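Local structure of glycoside hydrolase family 31 (5I0F) at residues D140-L152 with V163-V175. The protein degrades cycloalternan, probably hydrolysing its alpha-glucosidic bonds by a retaining mechanism that passes through a covalent glycosyl-enzyme intermediate. Residues are numbered along the deposited sequence; the frame is centred on the assembly and turned at random.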
loop_
_atom_site.group_PDB
_atom_site.type_symbol
_atom_site.label_atom_id
_atom_site.label_comp_id
_atom_site.label_asym_id
_atom_site.label_seq_id
_atom_site.Cartn_x
_atom_site.Cartn_y
_atom_site.Cartn_z
ATOM N N ASP A 140 -26.141 6.066 10.109
ATOM C CA ASP A 140 -26.020 6.043 11.569
ATOM C C ASP A 140 -24.791 6.896 11.908
ATOM O O ASP A 140 -23.651 6.436 11.772
ATOM C CB ASP A 140 -25.888 4.583 12.053
ATOM C CG ASP A 140 -25.648 4.460 13.567
ATOM O OD1 ASP A 140 -25.712 5.482 14.261
ATOM O OD2 ASP A 140 -25.377 3.334 14.054
ATOM N N ILE A 141 -25.039 8.148 12.280
ATOM C CA ILE A 141 -23.983 9.142 12.507
ATOM C C ILE A 141 -24.439 10.137 13.592
ATOM O O ILE A 141 -25.576 10.571 13.583
ATOM C CB ILE A 141 -23.626 9.904 11.195
ATOM C CG1 ILE A 141 -22.465 10.888 11.427
ATOM C CG2 ILE A 141 -24.836 10.650 10.630
ATOM C CD1 ILE A 141 -21.847 11.473 10.163
ATOM N N ASP A 142 -23.536 10.477 14.503
ATOM C CA ASP A 142 -23.792 11.400 15.610
ATOM C C ASP A 142 -23.092 12.724 15.304
ATOM O O ASP A 142 -22.674 12.941 14.174
ATOM C CB ASP A 142 -23.281 10.774 16.913
ATOM C CG ASP A 142 -23.984 9.463 17.231
ATOM O OD1 ASP A 142 -25.225 9.476 17.294
ATOM O OD2 ASP A 142 -23.311 8.416 17.391
ATOM N N GLY A 143 -22.988 13.626 16.279
ATOM C CA GLY A 143 -22.219 14.864 16.081
ATOM C C GLY A 143 -23.002 15.893 15.293
ATOM O O GLY A 143 -24.180 15.685 14.999
ATOM N N ASP A 144 -22.351 16.993 14.932
ATOM C CA ASP A 144 -23.054 18.173 14.390
ATOM C C ASP A 144 -22.694 18.570 12.952
ATOM O O ASP A 144 -23.235 19.558 12.458
ATOM C CB ASP A 144 -22.890 19.396 15.343
ATOM C CG ASP A 144 -21.418 19.838 15.543
ATOM O OD1 ASP A 144 -20.566 19.627 14.661
ATOM O OD2 ASP A 144 -21.107 20.420 16.608
ATOM N N ARG A 145 -21.804 17.833 12.277
ATOM C CA ARG A 145 -21.413 18.199 10.900
ATOM C C ARG A 145 -22.187 17.494 9.784
ATOM O O ARG A 145 -22.147 17.937 8.645
ATOM C CB ARG A 145 -19.906 18.023 10.696
ATOM C CG ARG A 145 -19.035 18.853 11.646
ATOM C CD ARG A 145 -19.394 20.337 11.677
ATOM N NE ARG A 145 -18.411 21.111 12.452
ATOM C CZ ARG A 145 -17.254 21.592 11.990
ATOM N NH1 ARG A 145 -16.902 21.438 10.713
ATOM N NH2 ARG A 145 -16.444 22.263 12.825
ATOM N N PHE A 146 -22.890 16.414 10.102
ATOM C CA PHE A 146 -23.728 15.714 9.112
ATOM C C PHE A 146 -24.826 16.640 8.621
ATOM O O PHE A 146 -25.503 17.248 9.433
ATOM C CB PHE A 146 -24.363 14.490 9.768
ATOM C CG PHE A 146 -25.289 13.700 8.868
ATOM C CD1 PHE A 146 -24.830 13.159 7.677
ATOM C CD2 PHE A 146 -26.607 13.443 9.246
ATOM C CE1 PHE A 146 -25.664 12.398 6.865
ATOM C CE2 PHE A 146 -27.442 12.676 8.441
ATOM C CZ PHE A 146 -26.974 12.166 7.247
ATOM N N ILE A 147 -24.998 16.734 7.307
ATOM C CA ILE A 147 -26.065 17.504 6.686
ATOM C C ILE A 147 -27.259 16.558 6.492
ATOM O O ILE A 147 -27.235 15.708 5.589
ATOM C CB ILE A 147 -25.614 18.054 5.312
ATOM C CG1 ILE A 147 -24.319 18.899 5.436
ATOM C CG2 ILE A 147 -26.728 18.835 4.637
ATOM C CD1 ILE A 147 -24.422 20.124 6.326
ATOM N N PRO A 148 -28.295 16.674 7.346
ATOM C CA PRO A 148 -29.329 15.626 7.359
ATOM C C PRO A 148 -30.142 15.429 6.072
ATOM O O PRO A 148 -30.597 14.321 5.830
ATOM C CB PRO A 148 -30.231 16.001 8.543
ATOM C CG PRO A 148 -29.926 17.416 8.871
ATOM C CD PRO A 148 -28.566 17.743 8.334
ATOM N N ASP A 149 -30.318 16.458 5.250
ATOM C CA ASP A 149 -31.027 16.264 3.958
ATOM C C ASP A 149 -30.096 15.852 2.784
ATOM O O ASP A 149 -30.546 15.742 1.639
ATOM C CB ASP A 149 -31.884 17.492 3.589
ATOM C CG ASP A 149 -31.050 18.717 3.176
ATOM O OD1 ASP A 149 -29.790 18.674 3.194
ATOM O OD2 ASP A 149 -31.666 19.748 2.821
ATOM N N SER A 150 -28.819 15.609 3.074
ATOM C CA SER A 150 -27.833 15.296 2.033
ATOM C C SER A 150 -27.876 13.870 1.447
ATOM O O SER A 150 -27.525 13.701 0.293
ATOM C CB SER A 150 -26.420 15.640 2.538
ATOM O OG SER A 150 -25.939 14.705 3.499
ATOM N N PRO A 151 -28.331 12.845 2.200
ATOM C CA PRO A 151 -28.243 11.491 1.622
ATOM C C PRO A 151 -28.980 11.256 0.297
ATOM O O PRO A 151 -30.167 11.551 0.177
ATOM C CB PRO A 151 -28.818 10.590 2.719
ATOM C CG PRO A 151 -28.601 11.342 3.980
ATOM C CD PRO A 151 -28.790 12.792 3.604
ATOM N N LEU A 152 -28.262 10.760 -0.697
ATOM C CA LEU A 152 -28.845 10.279 -1.953
ATOM C C LEU A 152 -28.442 8.818 -2.183
ATOM O O LEU A 152 -27.259 8.477 -2.066
ATOM C CB LEU A 152 -28.354 11.135 -3.111
ATOM C CG LEU A 152 -28.909 12.564 -3.209
ATOM C CD1 LEU A 152 -28.148 13.354 -4.268
ATOM C CD2 LEU A 152 -30.392 12.547 -3.516
ATOM N N VAL A 163 -24.311 5.103 -1.854
ATOM C CA VAL A 163 -24.955 6.233 -1.197
ATOM C C VAL A 163 -23.982 7.384 -1.201
ATOM O O VAL A 163 -22.778 7.172 -1.111
ATOM C CB VAL A 163 -25.402 5.879 0.238
ATOM C CG1 VAL A 163 -24.227 5.458 1.123
ATOM C CG2 VAL A 163 -26.171 7.029 0.886
ATOM N N LYS A 164 -24.493 8.599 -1.313
ATOM C CA LYS A 164 -23.657 9.749 -1.024
ATOM C C LYS A 164 -24.311 10.691 -0.036
ATOM O O LYS A 164 -25.537 10.776 0.062
ATOM C CB LYS A 164 -23.182 10.467 -2.288
ATOM C CG LYS A 164 -24.249 11.054 -3.149
ATOM C CD LYS A 164 -23.736 11.255 -4.576
ATOM C CE LYS A 164 -24.855 11.851 -5.422
ATOM N NZ LYS A 164 -24.416 12.182 -6.797
ATOM N N PHE A 165 -23.468 11.366 0.723
ATOM C CA PHE A 165 -23.921 12.296 1.754
ATOM C C PHE A 165 -22.802 13.297 2.036
ATOM O O PHE A 165 -21.699 13.159 1.496
ATOM C CB PHE A 165 -24.381 11.536 3.012
ATOM C CG PHE A 165 -23.299 10.766 3.694
ATOM C CD1 PHE A 165 -23.018 9.451 3.326
ATOM C CD2 PHE A 165 -22.538 11.360 4.697
ATOM C CE1 PHE A 165 -22.006 8.738 3.967
ATOM C CE2 PHE A 165 -21.524 10.659 5.333
ATOM C CZ PHE A 165 -21.261 9.341 4.970
ATOM N N ALA A 166 -23.096 14.309 2.843
ATOM C CA ALA A 166 -22.159 15.404 3.070
ATOM C C ALA A 166 -21.968 15.724 4.532
ATOM O O ALA A 166 -22.873 15.529 5.364
ATOM C CB ALA A 166 -22.600 16.647 2.325
ATOM N N LEU A 167 -20.767 16.222 4.824
ATOM C CA LEU A 167 -20.428 16.800 6.113
ATOM C C LEU A 167 -19.982 18.249 5.932
ATOM O O LEU A 167 -19.283 18.597 4.958
ATOM C CB LEU A 167 -19.287 16.025 6.765
ATOM C CG LEU A 167 -19.409 14.510 6.849
ATOM C CD1 LEU A 167 -18.147 13.980 7.509
ATOM C CD2 LEU A 167 -20.631 14.108 7.648
ATOM N N ARG A 168 -20.347 19.092 6.900
ATOM C CA ARG A 168 -19.967 20.494 6.881
ATOM C C ARG A 168 -18.504 20.696 7.334
ATOM O O ARG A 168 -18.080 20.114 8.326
ATOM C CB ARG A 168 -20.912 21.283 7.788
ATOM C CG ARG A 168 -20.760 22.797 7.677
ATOM C CD ARG A 168 -21.929 23.531 8.331
ATOM N NE ARG A 168 -21.962 23.245 9.754
ATOM C CZ ARG A 168 -21.170 23.801 10.677
ATOM N NH1 ARG A 168 -21.311 23.433 11.947
ATOM N NH2 ARG A 168 -20.257 24.739 10.365
ATOM N N ILE A 169 -17.764 21.545 6.624
ATOM C CA ILE A 169 -16.407 21.961 7.018
ATOM C C ILE A 169 -16.391 23.478 7.072
ATOM O O ILE A 169 -17.057 24.127 6.273
ATOM C CB ILE A 169 -15.320 21.388 6.059
ATOM C CG1 ILE A 169 -13.910 21.787 6.474
ATOM C CG2 ILE A 169 -15.542 21.806 4.603
ATOM C CD1 ILE A 169 -12.819 20.953 5.800
ATOM N N GLU A 170 -15.654 24.022 8.038
ATOM C CA GLU A 170 -15.559 25.470 8.265
ATOM C C GLU A 170 -14.291 26.061 7.636
ATOM O O GLU A 170 -13.351 25.341 7.289
ATOM C CB GLU A 170 -15.644 25.779 9.770
ATOM C CG GLU A 170 -16.980 25.318 10.347
ATOM C CD GLU A 170 -17.227 25.721 11.794
ATOM O OE1 GLU A 170 -16.299 26.183 12.467
ATOM O OE2 GLU A 170 -18.380 25.570 12.258
ATOM N N GLY A 171 -14.309 27.374 7.452
ATOM C CA GLY A 171 -13.335 28.084 6.616
ATOM C C GLY A 171 -11.876 27.944 6.998
ATOM O O GLY A 171 -11.003 27.953 6.127
ATOM N N ASP A 172 -11.603 27.779 8.285
ATOM C CA ASP A 172 -10.224 27.608 8.745
ATOM C C ASP A 172 -9.828 26.151 9.011
ATOM O O ASP A 172 -8.792 25.909 9.647
ATOM C CB ASP A 172 -9.988 28.427 10.004
ATOM C CG ASP A 172 -10.774 27.908 11.205
ATOM O OD1 ASP A 172 -11.912 27.371 11.020
ATOM O OD2 ASP A 172 -10.241 28.066 12.328
ATOM N N GLU A 173 -10.624 25.188 8.536
ATOM C CA GLU A 173 -10.353 23.777 8.833
ATOM C C GLU A 173 -9.489 23.104 7.768
ATOM O O GLU A 173 -9.618 23.396 6.577
ATOM C CB GLU A 173 -11.654 23.009 9.062
ATOM C CG GLU A 173 -12.216 23.294 10.447
ATOM C CD GLU A 173 -13.539 22.630 10.765
ATOM O OE1 GLU A 173 -14.350 22.337 9.854
ATOM O OE2 GLU A 173 -13.809 22.445 11.977
ATOM N N HIS A 174 -8.642 22.188 8.233
ATOM C CA HIS A 174 -7.721 21.399 7.429
ATOM C C HIS A 174 -8.052 19.925 7.623
ATOM O O HIS A 174 -8.484 19.515 8.717
ATOM C CB HIS A 174 -6.311 21.658 7.892
ATOM C CG HIS A 174 -5.945 23.096 7.883
ATOM N ND1 HIS A 174 -5.436 23.720 6.767
ATOM C CD2 HIS A 174 -6.073 24.052 8.830
ATOM C CE1 HIS A 174 -5.216 24.993 7.047
ATOM N NE2 HIS A 174 -5.607 25.220 8.287
ATOM N N VAL A 175 -7.879 19.139 6.564
ATOM C CA VAL A 175 -8.274 17.741 6.563
ATOM C C VAL A 175 -7.037 16.873 6.376
ATOM O O VAL A 175 -6.359 16.966 5.356
ATOM C CB VAL A 175 -9.312 17.430 5.463
ATOM C CG1 VAL A 175 -9.814 15.996 5.609
ATOM C CG2 VAL A 175 -10.486 18.391 5.552
#
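The guanidinium of Arg145 meets the carboxylate of Glu173 with its two terminal nitrogens: NH1 donates to OE1 at 2.8 Å on that oxygen's syn lone pair, almost straight at 174°, and NH2 reaches OE2, also on the syn side but tilted from both planes. A bend at chi2 (-52°) turns the arginine chain along the backbone, where NH1 also bonds Arg168 O, lying in the guanidinium plane, 3.0 Å away. The Arg168 guanidinium stacks on that of Arg145, planes 27° apart. Carboxylates probably offset the like charges: Glu170 OE2 takes Arg168 NH2 at 2.8 Å through its anti lone pair and lies over one face of the Arg145 guanidinium, a long, purely electrostatic pairing, while Asp144 OD1 pairs with Arg145 NE. Glu173 OE1 also receives Glu170 N across a type I turn, and Trp226 NE1 hydrogen-bonds Glu173 OE2.

Backbone bonds join the loop to strand 160-168 on the side where strand 152-155 pairs with it. Arg168 N meets Arg145 O, Ile147 N meets Ala166 O, and the antiparallel hydrogen-bonded pair Leu152–Lys164 starts the strand pairing. At the type I turn Ile147–Ser150, Ser150 OG accepts from Ala166 N (2.9 Å) and donates to Ile147 O.

Apolar contacts gather round Phe146, whose CE1 edge meets Phe165 CD2 (3.9 Å), and Leu167, whose CD2 touches Ile141 CD1 at 3.8 Å.

The loop carries the chain from strand 138-141 of one sheet to strand 152-155 of another. The alternating charges, with Glu173 held from several sides, probably keep both residues of the central Arg145–Glu173 pair ionised.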